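Agmatine ureohydrolase (Thermoplasma volcanium GSS1, PDB 3PZL) probably hydrolyses agmatine to putrescine and urea, as a manganese-dependent enzyme of the arginase family that binds two metal ions per subunit. Local coordinates at residues Val66-Tyr71 and Thr282-Ala287; Tyr73-Asp78 and Leu290-Ala295; Ser147-Ser152 and Pro192-Val197. All blocks are in the same frame, centred on the assembly; numbering follows the deposited sequence.

Contact 1. Residues Val66-Tyr71 and Thr282-Ala287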
loop_
_atom_site.group_PDB
_atom_site.type_symbol
_atom_site.label_atom_id
_atom_site.label_comp_id
_atom_site.label_asym_id
_atom_site.label_seq_id
_atom_site.Cartn_x
_atom_site.Cartn_y
_atom_site.Cartn_z
ATOM N N VAL B 66 -15.047 8.737 13.837
ATOM C CA VAL B 66 -14.510 9.947 14.427
ATOM C C VAL B 66 -14.521 11.113 13.434
ATOM O O VAL B 66 -14.720 12.268 13.831
ATOM C CB VAL B 66 -13.068 9.731 15.077
ATOM C CG1 VAL B 66 -13.100 8.649 16.165
ATOM C CG2 VAL B 66 -12.018 9.367 14.035
ATOM N N ASN B 67 -14.351 10.797 12.146
ATOM C CA ASN B 67 -14.435 11.803 11.083
ATOM C C ASN B 67 -15.843 12.377 10.817
ATOM O O ASN B 67 -15.980 13.417 10.160
ATOM C CB ASN B 67 -13.810 11.291 9.791
ATOM C CG ASN B 67 -13.599 12.394 8.783
ATOM O OD1 ASN B 67 -13.161 13.507 9.143
ATOM N ND2 ASN B 67 -13.941 12.122 7.514
ATOM N N LEU B 68 -16.882 11.732 11.348
ATOM C CA LEU B 68 -18.253 12.168 11.106
ATOM C C LEU B 68 -18.720 13.118 12.185
ATOM O O LEU B 68 -18.281 13.026 13.334
ATOM C CB LEU B 68 -19.207 10.957 11.051
ATOM C CG LEU B 68 -18.946 9.887 9.998
ATOM C CD1 LEU B 68 -19.704 8.653 10.301
ATOM C CD2 LEU B 68 -19.242 10.364 8.581
ATOM N N GLU B 69 -19.628 14.018 11.818
ATOM C CA GLU B 69 -20.311 14.916 12.747
ATOM C C GLU B 69 -21.366 14.180 13.578
ATOM O O GLU B 69 -21.990 13.230 13.073
ATOM C CB GLU B 69 -21.001 16.018 11.968
ATOM C CG GLU B 69 -20.054 16.959 11.246
ATOM C CD GLU B 69 -19.159 17.760 12.208
ATOM O OE1 GLU B 69 -19.339 17.628 13.453
ATOM O OE2 GLU B 69 -18.276 18.524 11.718
ATOM N N SER B 70 -21.585 14.610 14.833
ATOM C CA SER B 70 -22.615 13.986 15.648
ATOM C C SER B 70 -24.022 14.397 15.176
ATOM O O SER B 70 -25.043 13.787 15.547
ATOM C CB SER B 70 -22.435 14.328 17.116
ATOM O OG SER B 70 -21.089 14.166 17.504
ATOM N N TYR B 71 -24.083 15.432 14.346
ATOM C CA TYR B 71 -25.357 15.922 13.877
ATOM C C TYR B 71 -25.463 15.673 12.392
ATOM O O TYR B 71 -24.539 16.004 11.630
ATOM C CB TYR B 71 -25.466 17.412 14.162
ATOM C CG TYR B 71 -26.693 18.067 13.597
ATOM C CD1 TYR B 71 -26.671 18.658 12.329
ATOM C CD2 TYR B 71 -27.871 18.113 14.332
ATOM C CE1 TYR B 71 -27.802 19.272 11.807
ATOM C CE2 TYR B 71 -29.008 18.718 13.827
ATOM C CZ TYR B 71 -28.976 19.300 12.558
ATOM O OH TYR B 71 -30.106 19.917 12.052
ATOM N N THR B 282 -14.136 2.890 2.425
ATOM C CA THR B 282 -15.246 1.918 2.464
ATOM C C THR B 282 -15.885 1.863 3.872
ATOM O O THR B 282 -17.100 1.888 4.029
ATOM C CB THR B 282 -14.789 0.523 2.009
ATOM O OG1 THR B 282 -14.222 0.609 0.698
ATOM C CG2 THR B 282 -15.944 -0.431 1.976
ATOM N N SER B 283 -15.059 1.857 4.906
ATOM C CA SER B 283 -15.588 1.897 6.262
ATOM C C SER B 283 -16.202 3.254 6.587
ATOM O O SER B 283 -16.988 3.384 7.515
ATOM C CB SER B 283 -14.516 1.513 7.277
ATOM O OG SER B 283 -13.417 2.365 7.127
HETATM N N MSE B 284 -15.850 4.261 5.810
HETATM C CA MSE B 284 -16.417 5.572 5.992
HETATM C C MSE B 284 -17.833 5.595 5.412
HETATM O O MSE B 284 -18.750 6.179 5.981
HETATM C CB MSE B 284 -15.565 6.615 5.313
HETATM C CG MSE B 284 -15.962 8.029 5.664
HETATM SE SE MSE B 284 -15.645 8.378 7.597
HETATM C CE MSE B 284 -16.038 10.282 7.592
ATOM N N LEU B 285 -18.018 4.974 4.261
ATOM C CA LEU B 285 -19.357 4.829 3.724
ATOM C C LEU B 285 -20.159 3.941 4.679
ATOM O O LEU B 285 -21.322 4.249 4.990
ATOM C CB LEU B 285 -19.321 4.210 2.335
ATOM C CG LEU B 285 -20.662 3.834 1.723
ATOM C CD1 LEU B 285 -21.563 5.020 1.628
ATOM C CD2 LEU B 285 -20.400 3.324 0.383
ATOM N N ALA B 286 -19.559 2.848 5.158
ATOM C CA ALA B 286 -20.281 1.997 6.107
ATOM C C ALA B 286 -20.770 2.754 7.362
ATOM O O ALA B 286 -21.896 2.553 7.815
ATOM C CB ALA B 286 -19.473 0.813 6.484
ATOM N N ALA B 287 -19.942 3.653 7.890
ATOM C CA ALA B 287 -20.318 4.431 9.059
ATOM C C ALA B 287 -21.365 5.460 8.714
ATOM O O ALA B 287 -22.271 5.727 9.521
ATOM C CB ALA B 287 -19.159 5.109 9.614
#

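Contact 2. Residues Tyr73-Asp78 and Leu290-Ala295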
loop_
_atom_site.group_PDB
_atom_site.type_symbol
_atom_site.label_atom_id
_atom_site.label_comp_id
_atom_site.label_asym_id
_atom_site.label_seq_id
_atom_site.Cartn_x
_atom_site.Cartn_y
_atom_site.Cartn_z
ATOM N N TYR B 73 -26.957 16.526 8.958
ATOM C CA TYR B 73 -27.501 17.728 8.334
ATOM C C TYR B 73 -28.799 17.468 7.564
ATOM O O TYR B 73 -29.772 18.199 7.688
ATOM C CB TYR B 73 -26.422 18.311 7.419
ATOM C CG TYR B 73 -26.807 19.548 6.685
ATOM C CD1 TYR B 73 -26.723 19.611 5.290
ATOM C CD2 TYR B 73 -27.236 20.683 7.386
ATOM C CE1 TYR B 73 -27.078 20.780 4.614
ATOM C CE2 TYR B 73 -27.602 21.846 6.715
ATOM C CZ TYR B 73 -27.527 21.885 5.345
ATOM O OH TYR B 73 -27.900 23.048 4.715
ATOM N N SER B 74 -28.811 16.403 6.784
ATOM C CA SER B 74 -29.904 16.122 5.904
ATOM C C SER B 74 -31.142 15.618 6.633
ATOM O O SER B 74 -32.194 15.463 6.043
ATOM C CB SER B 74 -29.461 15.094 4.885
ATOM O OG SER B 74 -28.340 15.578 4.188
ATOM N N TYR B 75 -31.027 15.329 7.912
ATOM C CA TYR B 75 -32.180 14.849 8.653
ATOM C C TYR B 75 -32.526 15.723 9.852
ATOM O O TYR B 75 -33.605 15.627 10.404
ATOM C CB TYR B 75 -31.955 13.410 9.045
ATOM C CG TYR B 75 -31.732 12.511 7.850
ATOM C CD1 TYR B 75 -32.795 12.103 7.045
ATOM C CD2 TYR B 75 -30.464 12.064 7.530
ATOM C CE1 TYR B 75 -32.593 11.280 5.944
ATOM C CE2 TYR B 75 -30.238 11.242 6.450
ATOM C CZ TYR B 75 -31.306 10.846 5.658
ATOM O OH TYR B 75 -31.063 10.024 4.567
ATOM N N GLY B 76 -31.602 16.601 10.219
ATOM C CA GLY B 76 -31.804 17.490 11.339
ATOM C C GLY B 76 -31.969 16.719 12.618
ATOM O O GLY B 76 -32.858 17.022 13.398
ATOM N N ILE B 77 -31.108 15.723 12.811
ATOM C CA ILE B 77 -31.144 14.833 13.955
ATOM C C ILE B 77 -29.772 14.768 14.580
ATOM O O ILE B 77 -28.780 14.475 13.895
ATOM C CB ILE B 77 -31.532 13.424 13.527
ATOM C CG1 ILE B 77 -32.992 13.411 13.052
ATOM C CG2 ILE B 77 -31.259 12.396 14.652
ATOM C CD1 ILE B 77 -34.015 13.715 14.174
ATOM N N ASP B 78 -29.734 15.043 15.885
ATOM C CA ASP B 78 -28.522 14.937 16.690
ATOM C C ASP B 78 -28.402 13.498 17.215
ATOM O O ASP B 78 -29.232 13.026 18.003
ATOM C CB ASP B 78 -28.562 15.961 17.833
ATOM C CG ASP B 78 -27.400 15.822 18.803
ATOM O OD1 ASP B 78 -26.348 15.237 18.441
ATOM O OD2 ASP B 78 -27.542 16.321 19.944
ATOM N N LEU B 290 -24.746 3.937 8.529
ATOM C CA LEU B 290 -25.302 3.659 9.854
ATOM C C LEU B 290 -25.888 4.930 10.459
ATOM O O LEU B 290 -26.850 4.869 11.203
ATOM C CB LEU B 290 -24.222 3.057 10.769
ATOM C CG LEU B 290 -24.324 3.309 12.261
ATOM C CD1 LEU B 290 -25.422 2.442 12.787
ATOM C CD2 LEU B 290 -23.006 2.976 12.897
ATOM N N GLN B 291 -25.297 6.075 10.146
ATOM C CA GLN B 291 -25.842 7.330 10.610
ATOM C C GLN B 291 -27.172 7.532 9.939
ATOM O O GLN B 291 -28.160 7.886 10.584
ATOM C CB GLN B 291 -24.924 8.497 10.258
ATOM C CG GLN B 291 -23.748 8.665 11.188
ATOM C CD GLN B 291 -23.210 10.079 11.174
ATOM O OE1 GLN B 291 -23.143 10.746 10.121
ATOM N NE2 GLN B 291 -22.824 10.555 12.351
ATOM N N VAL B 292 -27.192 7.280 8.633
ATOM C CA VAL B 292 -28.380 7.476 7.827
ATOM C C VAL B 292 -29.572 6.646 8.326
ATOM O O VAL B 292 -30.704 7.122 8.350
ATOM C CB VAL B 292 -28.078 7.198 6.337
ATOM C CG1 VAL B 292 -29.343 6.878 5.546
ATOM C CG2 VAL B 292 -27.386 8.367 5.743
ATOM N N PHE B 293 -29.331 5.408 8.716
ATOM C CA PHE B 293 -30.407 4.599 9.231
ATOM C C PHE B 293 -31.003 5.190 10.500
ATOM O O PHE B 293 -32.220 5.398 10.580
ATOM C CB PHE B 293 -29.921 3.201 9.502
ATOM C CG PHE B 293 -30.897 2.366 10.229
ATOM C CD1 PHE B 293 -31.831 1.622 9.544
ATOM C CD2 PHE B 293 -30.891 2.313 11.599
ATOM C CE1 PHE B 293 -32.726 0.819 10.221
ATOM C CE2 PHE B 293 -31.801 1.521 12.279
ATOM C CZ PHE B 293 -32.706 0.767 11.592
ATOM N N ILE B 294 -30.158 5.468 11.488
ATOM C CA ILE B 294 -30.632 5.997 12.755
ATOM C C ILE B 294 -31.304 7.356 12.545
ATOM O O ILE B 294 -32.442 7.549 12.971
ATOM C CB ILE B 294 -29.478 6.067 13.830
ATOM C CG1 ILE B 294 -28.997 4.668 14.201
ATOM C CG2 ILE B 294 -29.907 6.778 15.068
ATOM C CD1 ILE B 294 -27.788 4.680 15.048
ATOM N N ALA B 295 -30.607 8.272 11.873
ATOM C CA ALA B 295 -31.082 9.635 11.705
ATOM C C ALA B 295 -32.414 9.685 10.988
ATOM O O ALA B 295 -33.337 10.338 11.451
ATOM C CB ALA B 295 -30.029 10.538 11.002
#

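Contact 3. Residues Ser147-Ser152 and Pro192-Val197. With MN (manganese (II) ion), chain F.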
loop_
_atom_site.group_PDB
_atom_site.type_symbol
_atom_site.label_atom_id
_atom_site.label_comp_id
_atom_site.label_asym_id
_atom_site.label_seq_id
_atom_site.Cartn_x
_atom_site.Cartn_y
_atom_site.Cartn_z
ATOM N N SER B 147 -26.871 -13.388 -5.440
ATOM C CA SER B 147 -27.939 -14.129 -4.767
ATOM C C SER B 147 -27.289 -15.180 -3.898
ATOM O O SER B 147 -26.992 -16.276 -4.357
ATOM C CB SER B 147 -28.828 -14.815 -5.791
ATOM O OG SER B 147 -28.086 -15.669 -6.646
ATOM N N ASP B 148 -26.991 -14.854 -2.657
ATOM C CA ASP B 148 -26.342 -15.821 -1.790
ATOM C C ASP B 148 -27.359 -16.941 -1.554
ATOM O O ASP B 148 -27.779 -17.196 -0.433
ATOM C CB ASP B 148 -25.904 -15.177 -0.474
ATOM C CG ASP B 148 -25.448 -13.744 -0.637
ATOM O OD1 ASP B 148 -24.687 -13.428 -1.584
ATOM O OD2 ASP B 148 -25.842 -12.908 0.210
ATOM N N PHE B 149 -27.740 -17.597 -2.642
ATOM C CA PHE B 149 -28.861 -18.517 -2.677
ATOM C C PHE B 149 -28.305 -19.768 -3.267
ATOM O O PHE B 149 -28.357 -19.947 -4.469
ATOM C CB PHE B 149 -29.941 -17.948 -3.602
ATOM C CG PHE B 149 -31.159 -18.812 -3.765
ATOM C CD1 PHE B 149 -32.217 -18.748 -2.844
ATOM C CD2 PHE B 149 -31.287 -19.627 -4.886
ATOM C CE1 PHE B 149 -33.349 -19.525 -3.016
ATOM C CE2 PHE B 149 -32.408 -20.402 -5.062
ATOM C CZ PHE B 149 -33.442 -20.354 -4.120
ATOM N N ARG B 150 -27.733 -20.616 -2.419
ATOM C CA ARG B 150 -27.036 -21.796 -2.865
ATOM C C ARG B 150 -27.337 -22.819 -1.805
ATOM O O ARG B 150 -27.298 -22.507 -0.626
ATOM C CB ARG B 150 -25.534 -21.509 -2.919
ATOM C CG ARG B 150 -24.765 -22.225 -4.045
ATOM C CD ARG B 150 -23.269 -21.893 -3.996
ATOM N NE ARG B 150 -22.572 -22.109 -5.269
ATOM C CZ ARG B 150 -22.076 -21.139 -6.046
ATOM N NH1 ARG B 150 -22.202 -19.863 -5.720
ATOM N NH2 ARG B 150 -21.453 -21.431 -7.170
ATOM N N SER B 151 -27.646 -24.040 -2.207
ATOM C CA SER B 151 -28.013 -25.039 -1.218
ATOM C C SER B 151 -26.865 -25.312 -0.225
ATOM O O SER B 151 -27.092 -25.405 0.982
ATOM C CB SER B 151 -28.521 -26.310 -1.892
ATOM O OG SER B 151 -29.618 -26.850 -1.144
ATOM N N SER B 152 -25.636 -25.414 -0.738
ATOM C CA SER B 152 -24.443 -25.540 0.110
ATOM C C SER B 152 -23.151 -25.129 -0.615
ATOM O O SER B 152 -23.073 -25.167 -1.849
ATOM C CB SER B 152 -24.306 -26.963 0.661
ATOM O OG SER B 152 -23.280 -27.028 1.624
ATOM N N PRO B 192 -36.005 -24.420 -9.033
ATOM C CA PRO B 192 -37.405 -24.018 -8.975
ATOM C C PRO B 192 -37.649 -22.964 -7.892
ATOM O O PRO B 192 -38.441 -22.055 -8.104
ATOM C CB PRO B 192 -38.125 -25.316 -8.601
ATOM C CG PRO B 192 -37.216 -26.413 -9.043
ATOM C CD PRO B 192 -35.831 -25.882 -8.912
ATOM N N ASP B 193 -36.957 -23.081 -6.757
ATOM C CA ASP B 193 -37.132 -22.164 -5.618
ATOM C C ASP B 193 -36.587 -20.759 -5.815
ATOM O O ASP B 193 -36.929 -19.841 -5.062
ATOM C CB ASP B 193 -36.553 -22.768 -4.344
ATOM C CG ASP B 193 -37.464 -23.803 -3.737
ATOM O OD1 ASP B 193 -38.495 -24.152 -4.370
ATOM O OD2 ASP B 193 -37.147 -24.265 -2.624
ATOM N N PHE B 194 -35.755 -20.584 -6.832
ATOM C CA PHE B 194 -35.173 -19.285 -7.138
ATOM C C PHE B 194 -36.219 -18.189 -7.334
ATOM O O PHE B 194 -36.025 -17.059 -6.899
ATOM C CB PHE B 194 -34.315 -19.408 -8.381
ATOM C CG PHE B 194 -33.416 -18.232 -8.634
ATOM C CD1 PHE B 194 -32.144 -18.175 -8.054
ATOM C CD2 PHE B 194 -33.827 -17.201 -9.492
ATOM C CE1 PHE B 194 -31.310 -17.116 -8.300
ATOM C CE2 PHE B 194 -32.999 -16.138 -9.741
ATOM C CZ PHE B 194 -31.729 -16.097 -9.145
ATOM N N ARG B 195 -37.334 -18.521 -7.976
ATOM C CA ARG B 195 -38.390 -17.536 -8.208
ATOM C C ARG B 195 -39.213 -17.210 -6.949
ATOM O O ARG B 195 -39.987 -16.250 -6.954
ATOM C CB ARG B 195 -39.293 -17.964 -9.365
ATOM C CG ARG B 195 -39.926 -16.800 -10.133
ATOM C CD ARG B 195 -41.293 -17.196 -10.786
ATOM N NE ARG B 195 -42.029 -16.048 -11.358
ATOM C CZ ARG B 195 -41.925 -15.633 -12.626
ATOM N NH1 ARG B 195 -41.107 -16.254 -13.476
ATOM N NH2 ARG B 195 -42.630 -14.588 -13.052
ATOM N N LYS B 196 -39.024 -17.981 -5.874
ATOM C CA LYS B 196 -39.723 -17.728 -4.604
ATOM C C LYS B 196 -39.130 -16.561 -3.806
ATOM O O LYS B 196 -39.607 -16.215 -2.717
ATOM C CB LYS B 196 -39.810 -18.990 -3.740
ATOM C CG LYS B 196 -40.781 -20.038 -4.283
ATOM C CD LYS B 196 -40.629 -21.356 -3.534
ATOM C CE LYS B 196 -41.494 -22.442 -4.171
ATOM N NZ LYS B 196 -41.207 -23.770 -3.513
ATOM N N VAL B 197 -38.095 -15.952 -4.364
ATOM C CA VAL B 197 -37.504 -14.749 -3.798
ATOM C C VAL B 197 -37.520 -13.694 -4.870
ATOM O O VAL B 197 -37.368 -13.992 -6.065
ATOM C CB VAL B 197 -36.024 -14.955 -3.283
ATOM C CG1 VAL B 197 -35.325 -13.631 -3.084
ATOM C CG2 VAL B 197 -35.981 -15.797 -1.980
HETATM MN MN MN F . -23.870 -12.189 0.739
#

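Contact 1. Residues Val66-Tyr71 and Thr282-Ala287
L68 and M284 slide past each other in opposite directions, and the end of M284, its CE methyl, does the touching. M284 is a selenomethionine. Its CG is anti to the backbone N (chi1 -170°) and the chain bends at chi2 (65°); together these bring CE to the loop. In L68, CG is anti to the carbonyl carbon (chi1 -59°), and its two methyls take different partners. L68 CD2 packs on M284 CE at 3.4 Å. L68 CG is 3.8 Å from the same M284 CE. L68 CD1 reaches one turn on, to A287 CB at 3.7 Å. N67 crosses M284 at about a right angle, and N67 CB lies 4.1 Å from M284 SE. The fit of the N67 amide against the M284 methyl is doubtful in this model. The contact joins the loop between helix 57-65 and strand 71-72 to the last helix, 281-303, of the arginase-family alpha/beta fold, away from the metal site. A64 of helix 57-65 also touches M284, while K288 and Q291 extend the bed for L68. The loop also meets a second subunit: E69 forms a salt bridge to R150 of that subunit, and N67 packs on P244 of the same neighbour. Across the two segments the contact is carried by methyl, methylene and selenium surfaces. Its cohesion therefore comes from hydrophobic burial and shape, with little directional bonding.

Contact 2. Residues Tyr73-Asp78 and Leu290-Ala295
The small antiparallel hairpin of strands 71-72 and 77-78 packs here on helix 281-303. It contains a G1 beta bulge: G76 and I77 both face E72 on the partner strand. G76 takes a positive phi of 62°, a backbone shape that glycine adopts easily. Y75 and I77, on either side of this glycine, both direct their side chains at the helix. They land on V292 and A295, one turn apart on the same helix flank. The Y75 ring runs obliquely past A295 to V292. CG of Y75 is anti to its carbonyl carbon (chi1 -59°), which points the ring back toward the V292 turn, across the helix at a slant. Y75 CD2 sits 3.8 Å from A295 CB. Farther out, Y75 CE2 is 4.1 Å from V292 CG2. At the end of the ring, Y75 OH lies 3.7 Å from V292 CG1, so the two valine methyls meet different atoms of the tyrosine. S74 CB lies toward the rim of one ring face. I77 fits beside the alanine, with I77 CB 4.1 Å from A295 CB. I77 CG2 comes within 4.0 Å of A295 CA. The other branch puts I77 CG1 3.5 Å from A295 O, against the backbone of the helix. All four touching residues are buried. Next to I77, D78 forms a salt bridge with R186 of a second subunit. R255 and E259 of helix 251-261 also touch Y75, and E298 and K302, farther along helix 281-303, touch I77. From the same helix L290, F293 and I294 reach strand 116-121 of the central parallel sheet, so the helix lies between hairpin and sheet.

Contact 3. Residues Ser147-Ser152 and Pro192-Val197
F149 reaches from its loop to D193 and F194. From CB the ring extends with CG anti to the backbone N (chi1 179°). Along one side, CD2 of F149 meets F194 CD1 at 3.6 Å. The next atom, F149 CE2, lies 3.6 Å from F194 CA. At the tip, F149 CZ touches the peptide joining the two partners, 3.6 Å from F194 N. D193 CB lies in the plane of the F149 ring, at its edge, 3.9 Å from F149 CZ. The two rings form an offset edge-to-face pair, with the edge of F194 toward the face of F149. Their planes are at 83° and their centroids 5.5 Å apart. The 147-152 loop follows strand 138-143 of the central parallel sheet and carries a ligand of the dinuclear manganese site of the arginase family. D148 comes just before F149. D148 OD2 binds the manganese ion at 2.2 Å, and H124, D144 and D229 complete the site. The phenylalanine and the aspartate thus diverge from neighbouring positions, one to the 192-197 loop and one to the metal. S147 OG approaches the F194 ring edge near its plane, 3.9 Å from F194 CE1, and is hydrogen-bonded to E188. R165 makes a cation-pi contact with F149, and F199 stacks on F194. K196 NZ makes a salt bridge to D193 OD1, coming from above the carboxylate plane.

How the contacts relate
Contacts 1 and 2 are neighbours, with centres 11 Å apart. Both use helix 281-303, and their segments alternate along the chain: 66-71, 73-78, 282-287, 290-295. They are joined where E69 O accepts a probable hydrogen bond from Q291 NE2, 2.9 Å away. Together they dock the chain after helix 57-65 on the last helix. Contact 3 is nested inside the loops they close. It lies on the opposite side of the chain's centre, about 34 Å from each, between centres, and holds a manganese ligand. The two sides come together between subunits: through the E69 to R150 pair, the 66-71 loop of one subunit meets the metal-bearing loop of another.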